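Local coordinates for penicillin-binding protein 2B (Streptococcus pneumoniae, PDB 2WAD) that probably acts as a peptidoglycan transpeptidase, forming peptide cross-links between neighbouring glycan strands of the pneumococcal cell wall, and is a target of beta-lactam antibiotics, at residues K389-I393 with S443-V448; M475-R479 with N515-D521. One frame throughout, in Å; residues are numbered along the deposited sequence.

How the interactions relate
Both interactions lie in the transpeptidase domain and come in series along the chain: interaction 1 closes before interaction 2 opens. Interaction 1 joins helix 389-398 to the start of helix 445-455; interaction 2 joins helix 471-484 to the loop between helices 509-515 and 525-536. Their centres are about 11 Å apart and they touch. Thr392 OG1 probably hydrogen-bonds to Ala516 O at 2.8 Å, and CB of Phe517 packs against CE of Lys389, 3.7 Å away. The loop of interaction 2 therefore borders the lysine of interaction 1, which sits beside Ser386, the inferred acylation site, in an active site described as highly flexible.

Interaction 1: residues K389-I393 with S443-V448; sequences KAATI and SSNAYV. Unlike the reference sequence in segment 443-448: Ala446 (reference Thr), Val448 (reference Met).
Lys389 NZ donates three hydrogen bonds to the turn at 443-445: to Asn445 OD1 at 2.6 Å, to Ser443 O at 2.9 Å and to Ser443 OG at 3.1 Å. Its chain runs straight out beyond CG and crosses the side chain of Asn445 at about a right angle. Neither carbonyl is met in its own plane: the amine stands 44° out of the Asn445 amide plane and 70° out of the peptide plane at Ser443 O. The position of NZ is thus set by a cluster of oxygens. Ser386 OG is also hydrogen-bonded to this amine, while Ser443 OG is shared with Ser386 OG and Lys615 NZ.

The turn has a defined shape of its own. Ser443, with positive phi, is the C' residue of a Schellman motif ending helix 436-442, and Ser444 at once N-caps the next helix, its OG accepting from Tyr447 N at 3.1 Å and also bonding Asp410.

Below the polar end, Val448 wedges between Lys389 and Thr392. Its CG1, placed beside the backbone N (chi1 -73°), comes within 4.0 Å of Thr392 CB and also meets the aliphatic CB and CG of Lys389. Thr392 CG2 meets the backbone O of Val448 as well as its CB, while OG1 is probably engaged by Ala516 O. Farther out, Ile393 CG1 lies 4.1 Å from Tyr447 CE2, crossing the tyrosine side chain at about a right angle; Tyr447 OH reaches Gln406 O.

Ser386 and Lys389 fit the SxxK motif, and Ser443 with Asn445 fits the SxN motif; the SxN residues gathered round the SxxK lysine, with Lys615 of a probable KTG motif completing the site, are characteristic of the active site of penicillin-binding transpeptidases.

Interaction 2: residues M475-R479 with N515-D521; sequences MGKLR and NAFGQFD. Unlike the reference sequence in segment 475-479: Gly476 (reference Glu).
The guanidinium of Arg479 and the carboxylate of Asp521 meet side-on and nearly coplanar, their planes 21° apart. NE donates to OD2 at 2.9 Å, and NH2 of the same arginine donates to OD1 of the same aspartate at 2.8 Å. Both oxygens use their syn lone pairs, and both lie close to the guanidinium plane, so the two bonds together fix how the groups are turned about each other. Extended from CG to NE, the arginine chain carries its head across the aspartate at about a right angle. NH2 has a further acceptor in Pro504 O.

Phe520 flanks this pair. Its ring plane is tilted only 16° from that of the guanidinium, but NH2 comes in at the ring edge, 3.5 Å from CE2, so the two flat groups are not stacked face to face. Met475 lies over one guanidinium face with CG, offset toward the rim, then bends at chi2 and chi3 to bring CE to within 4.0 Å of Phe520 CD2.

The amide of Asn515 stands almost upright to the guanidinium, 82° between planes. Its OD1 accepts from Asp521 N at 2.9 Å, and its ND2 makes a weak bond to Asp521 OD2, consistent with Asn515 helping to place the carboxylate for Arg479. Leu478 CD2 packs 4.0 Å from Asn515 CB, and Met475 SD lies 3.7 Å from the amide nitrogen ND2 of Asn515.

Asn515 to Gly518 form a type I turn, and Gly518, at positive phi, is the C' residue of the Schellman motif that ends helix 509-515. The loop that follows is tied to helix 471-484 by the side-on salt bridge, and Gly518 makes backbone hydrogen bonds with Gly385, next to Ser386, which puts this helix-to-loop junction at the border of the transpeptidase active site.

Interaction 1: residues K389-I393 with S443-V448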
loop_
_atom_site.group_PDB
_atom_site.type_symbol
_atom_site.label_atom_id
_atom_site.label_comp_id
_atom_site.label_asym_id
_atom_site.label_seq_id
_atom_site.Cartn_x
_atom_site.Cartn_y
_atom_site.Cartn_z
ATOM N N LYS A 389 1.597 18.155 19.601
ATOM C CA LYS A 389 1.202 18.783 20.846
ATOM C C LYS A 389 -0.299 19.043 21.002
ATOM O O LYS A 389 -0.833 19.043 22.113
ATOM C CB LYS A 389 2.070 20.015 21.119
ATOM C CG LYS A 389 3.475 19.618 21.526
ATOM C CD LYS A 389 4.409 20.814 21.698
ATOM C CE LYS A 389 5.775 20.313 22.150
ATOM N NZ LYS A 389 6.857 21.334 22.298
ATOM N N ALA A 390 -0.989 19.232 19.886
ATOM C CA ALA A 390 -2.442 19.394 19.891
ATOM C C ALA A 390 -3.195 18.136 20.334
ATOM O O ALA A 390 -4.302 18.232 20.897
ATOM C CB ALA A 390 -2.919 19.797 18.529
ATOM N N ALA A 391 -2.620 16.959 20.085
ATOM C CA ALA A 391 -3.278 15.731 20.522
ATOM C C ALA A 391 -3.122 15.569 22.036
ATOM O O ALA A 391 -4.038 15.093 22.711
ATOM C CB ALA A 391 -2.774 14.490 19.748
ATOM N N THR A 392 -1.981 15.975 22.584
ATOM C CA THR A 392 -1.772 15.898 24.037
ATOM C C THR A 392 -2.684 16.812 24.833
ATOM O O THR A 392 -3.188 16.412 25.883
ATOM C CB THR A 392 -0.337 16.266 24.428
ATOM O OG1 THR A 392 0.567 15.487 23.632
ATOM C CG2 THR A 392 -0.116 15.966 25.893
ATOM N N ILE A 393 -2.853 18.045 24.358
ATOM C CA ILE A 393 -3.850 18.938 24.916
ATOM C C ILE A 393 -5.244 18.317 24.827
ATOM O O ILE A 393 -6.042 18.422 25.758
ATOM C CB ILE A 393 -3.801 20.340 24.259
ATOM C CG1 ILE A 393 -2.418 20.967 24.460
ATOM C CG2 ILE A 393 -4.775 21.306 24.922
ATOM C CD1 ILE A 393 -2.181 22.266 23.661
ATOM N N SER A 443 5.113 26.375 20.974
ATOM C CA SER A 443 5.583 25.002 21.113
ATOM C C SER A 443 6.123 24.747 22.512
ATOM O O SER A 443 7.219 24.223 22.679
ATOM C CB SER A 443 6.611 24.626 20.035
ATOM O OG SER A 443 6.643 23.211 19.814
ATOM N N SER A 444 5.342 25.134 23.510
ATOM C CA SER A 444 5.752 24.975 24.899
ATOM C C SER A 444 5.762 23.510 25.319
ATOM O O SER A 444 4.725 22.834 25.263
ATOM C CB SER A 444 4.775 25.738 25.800
ATOM O OG SER A 444 4.935 25.325 27.140
ATOM N N ASN A 445 6.915 23.018 25.759
ATOM C CA ASN A 445 6.935 21.721 26.439
ATOM C C ASN A 445 6.325 21.766 27.852
ATOM O O ASN A 445 5.769 20.767 28.303
ATOM C CB ASN A 445 8.350 21.140 26.521
ATOM C CG ASN A 445 8.846 20.554 25.203
ATOM O OD1 ASN A 445 8.076 20.193 24.302
ATOM N ND2 ASN A 445 10.162 20.415 25.105
ATOM N N ALA A 446 6.428 22.896 28.552
ATOM C CA ALA A 446 5.913 22.990 29.926
ATOM C C ALA A 446 4.418 22.710 29.972
ATOM O O ALA A 446 3.924 22.085 30.921
ATOM C CB ALA A 446 6.186 24.353 30.549
ATOM N N TYR A 447 3.702 23.203 28.968
ATOM C CA TYR A 447 2.235 23.072 28.978
ATOM C C TYR A 447 1.799 21.596 28.853
ATOM O O TYR A 447 0.875 21.154 29.565
ATOM C CB TYR A 447 1.610 23.913 27.858
ATOM C CG TYR A 447 0.117 24.158 28.013
ATOM C CD1 TYR A 447 -0.347 25.261 28.710
ATOM C CD2 TYR A 447 -0.825 23.275 27.487
ATOM C CE1 TYR A 447 -1.704 25.492 28.878
ATOM C CE2 TYR A 447 -2.191 23.488 27.662
ATOM C CZ TYR A 447 -2.611 24.601 28.355
ATOM O OH TYR A 447 -3.948 24.848 28.548
ATOM N N VAL A 448 2.467 20.840 27.969
ATOM C CA VAL A 448 2.060 19.480 27.660
ATOM C C VAL A 448 2.589 18.468 28.674
ATOM O O VAL A 448 1.986 17.423 28.861
ATOM C CB VAL A 448 2.451 19.013 26.233
ATOM C CG1 VAL A 448 1.573 19.691 25.169
ATOM C CG2 VAL A 448 3.938 19.197 25.958
#

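Interaction 2: residues M475-R479 with N515-D521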
loop_
_atom_site.group_PDB
_atom_site.type_symbol
_atom_site.label_atom_id
_atom_site.label_comp_id
_atom_site.label_asym_id
_atom_site.label_seq_id
_atom_site.Cartn_x
_atom_site.Cartn_y
_atom_site.Cartn_z
ATOM N N MET A 475 -0.440 6.305 30.450
ATOM C CA MET A 475 0.089 6.021 29.115
ATOM C C MET A 475 -1.005 5.482 28.193
ATOM O O MET A 475 -1.061 5.808 27.006
ATOM C CB MET A 475 1.289 5.070 29.198
ATOM C CG MET A 475 1.974 4.824 27.849
ATOM S SD MET A 475 2.704 6.299 27.092
ATOM C CE MET A 475 4.446 5.855 27.140
ATOM N N GLY A 476 -1.928 4.697 28.743
ATOM C CA GLY A 476 -3.049 4.200 27.939
ATOM C C GLY A 476 -4.005 5.289 27.488
ATOM O O GLY A 476 -4.529 5.265 26.364
ATOM N N LYS A 477 -4.266 6.242 28.374
ATOM C CA LYS A 477 -5.188 7.324 28.049
ATOM C C LYS A 477 -4.606 8.288 27.014
ATOM O O LYS A 477 -5.336 8.777 26.147
ATOM C CB LYS A 477 -5.571 8.098 29.302
ATOM C CG LYS A 477 -6.546 7.390 30.226
ATOM C CD LYS A 477 -6.704 8.178 31.526
ATOM C CE LYS A 477 -7.564 7.408 32.533
ATOM N NZ LYS A 477 -8.092 8.290 33.619
ATOM N N LEU A 478 -3.310 8.581 27.147
ATOM C CA LEU A 478 -2.585 9.405 26.188
ATOM C C LEU A 478 -2.602 8.745 24.815
ATOM O O LEU A 478 -3.000 9.388 23.838
ATOM C CB LEU A 478 -1.131 9.650 26.658
ATOM C CG LEU A 478 -0.270 10.589 25.791
ATOM C CD1 LEU A 478 -0.739 12.068 25.894
ATOM C CD2 LEU A 478 1.220 10.492 26.133
ATOM N N ARG A 479 -2.174 7.477 24.747
ATOM C CA ARG A 479 -2.093 6.751 23.483
ATOM C C ARG A 479 -3.464 6.525 22.848
ATOM O O ARG A 479 -3.616 6.407 21.615
ATOM C CB ARG A 479 -1.354 5.418 23.634
ATOM C CG ARG A 479 0.145 5.496 23.943
ATOM C CD ARG A 479 0.756 4.093 24.049
ATOM N NE ARG A 479 2.200 4.097 23.802
ATOM C CZ ARG A 479 3.061 3.193 24.258
ATOM N NH1 ARG A 479 2.635 2.169 25.001
ATOM N NH2 ARG A 479 4.352 3.298 23.962
ATOM N N ASN A 515 6.670 11.039 25.460
ATOM C CA ASN A 515 5.622 10.750 24.468
ATOM C C ASN A 515 4.720 11.960 24.311
ATOM O O ASN A 515 4.245 12.247 23.218
ATOM C CB ASN A 515 4.821 9.491 24.854
ATOM C CG ASN A 515 4.283 8.737 23.649
ATOM O OD1 ASN A 515 4.845 8.790 22.553
ATOM N ND2 ASN A 515 3.207 7.982 23.864
ATOM N N ALA A 516 4.540 12.697 25.407
ATOM C CA ALA A 516 3.668 13.874 25.451
ATOM C C ALA A 516 4.099 15.033 24.547
ATOM O O ALA A 516 3.279 15.880 24.161
ATOM C CB ALA A 516 3.496 14.367 26.889
ATOM N N PHE A 517 5.388 15.088 24.223
ATOM C CA PHE A 517 5.848 16.095 23.278
ATOM C C PHE A 517 6.513 15.430 22.071
ATOM O O PHE A 517 7.337 16.024 21.378
ATOM C CB PHE A 517 6.688 17.208 23.965
ATOM C CG PHE A 517 7.890 16.717 24.763
ATOM C CD1 PHE A 517 7.793 16.522 26.139
ATOM C CD2 PHE A 517 9.126 16.529 24.164
ATOM C CE1 PHE A 517 8.879 16.105 26.905
ATOM C CE2 PHE A 517 10.248 16.100 24.917
ATOM C CZ PHE A 517 10.119 15.876 26.296
ATOM N N GLY A 518 6.141 14.176 21.815
ATOM C CA GLY A 518 6.449 13.526 20.557
ATOM C C GLY A 518 7.880 13.028 20.428
ATOM O O GLY A 518 8.447 13.021 19.330
ATOM N N GLN A 519 8.448 12.579 21.542
ATOM C CA GLN A 519 9.768 11.966 21.527
ATOM C C GLN A 519 9.717 10.544 22.082
ATOM O O GLN A 519 10.612 10.139 22.790
ATOM C CB GLN A 519 10.797 12.792 22.304
ATOM C CG GLN A 519 11.041 14.214 21.788
ATOM C CD GLN A 519 11.738 14.265 20.439
ATOM O OE1 GLN A 519 11.390 15.076 19.574
ATOM N NE2 GLN A 519 12.746 13.421 20.258
ATOM N N PHE A 520 8.702 9.750 21.763
ATOM C CA PHE A 520 8.761 8.338 22.178
ATOM C C PHE A 520 8.163 7.475 21.076
ATOM O O PHE A 520 8.906 6.923 20.269
ATOM C CB PHE A 520 8.148 8.082 23.577
ATOM C CG PHE A 520 8.381 6.683 24.103
ATOM C CD1 PHE A 520 9.667 6.190 24.250
ATOM C CD2 PHE A 520 7.321 5.843 24.403
ATOM C CE1 PHE A 520 9.897 4.891 24.704
ATOM C CE2 PHE A 520 7.540 4.545 24.867
ATOM C CZ PHE A 520 8.833 4.061 25.000
ATOM N N ASP A 521 6.840 7.390 20.963
ATOM C CA ASP A 521 6.290 6.534 19.905
ATOM C C ASP A 521 6.674 7.142 18.542
ATOM O O ASP A 521 6.669 8.375 18.421
ATOM C CB ASP A 521 4.763 6.466 20.030
ATOM C CG ASP A 521 4.305 5.717 21.267
ATOM O OD1 ASP A 521 5.142 5.040 21.884
ATOM O OD2 ASP A 521 3.117 5.799 21.638
#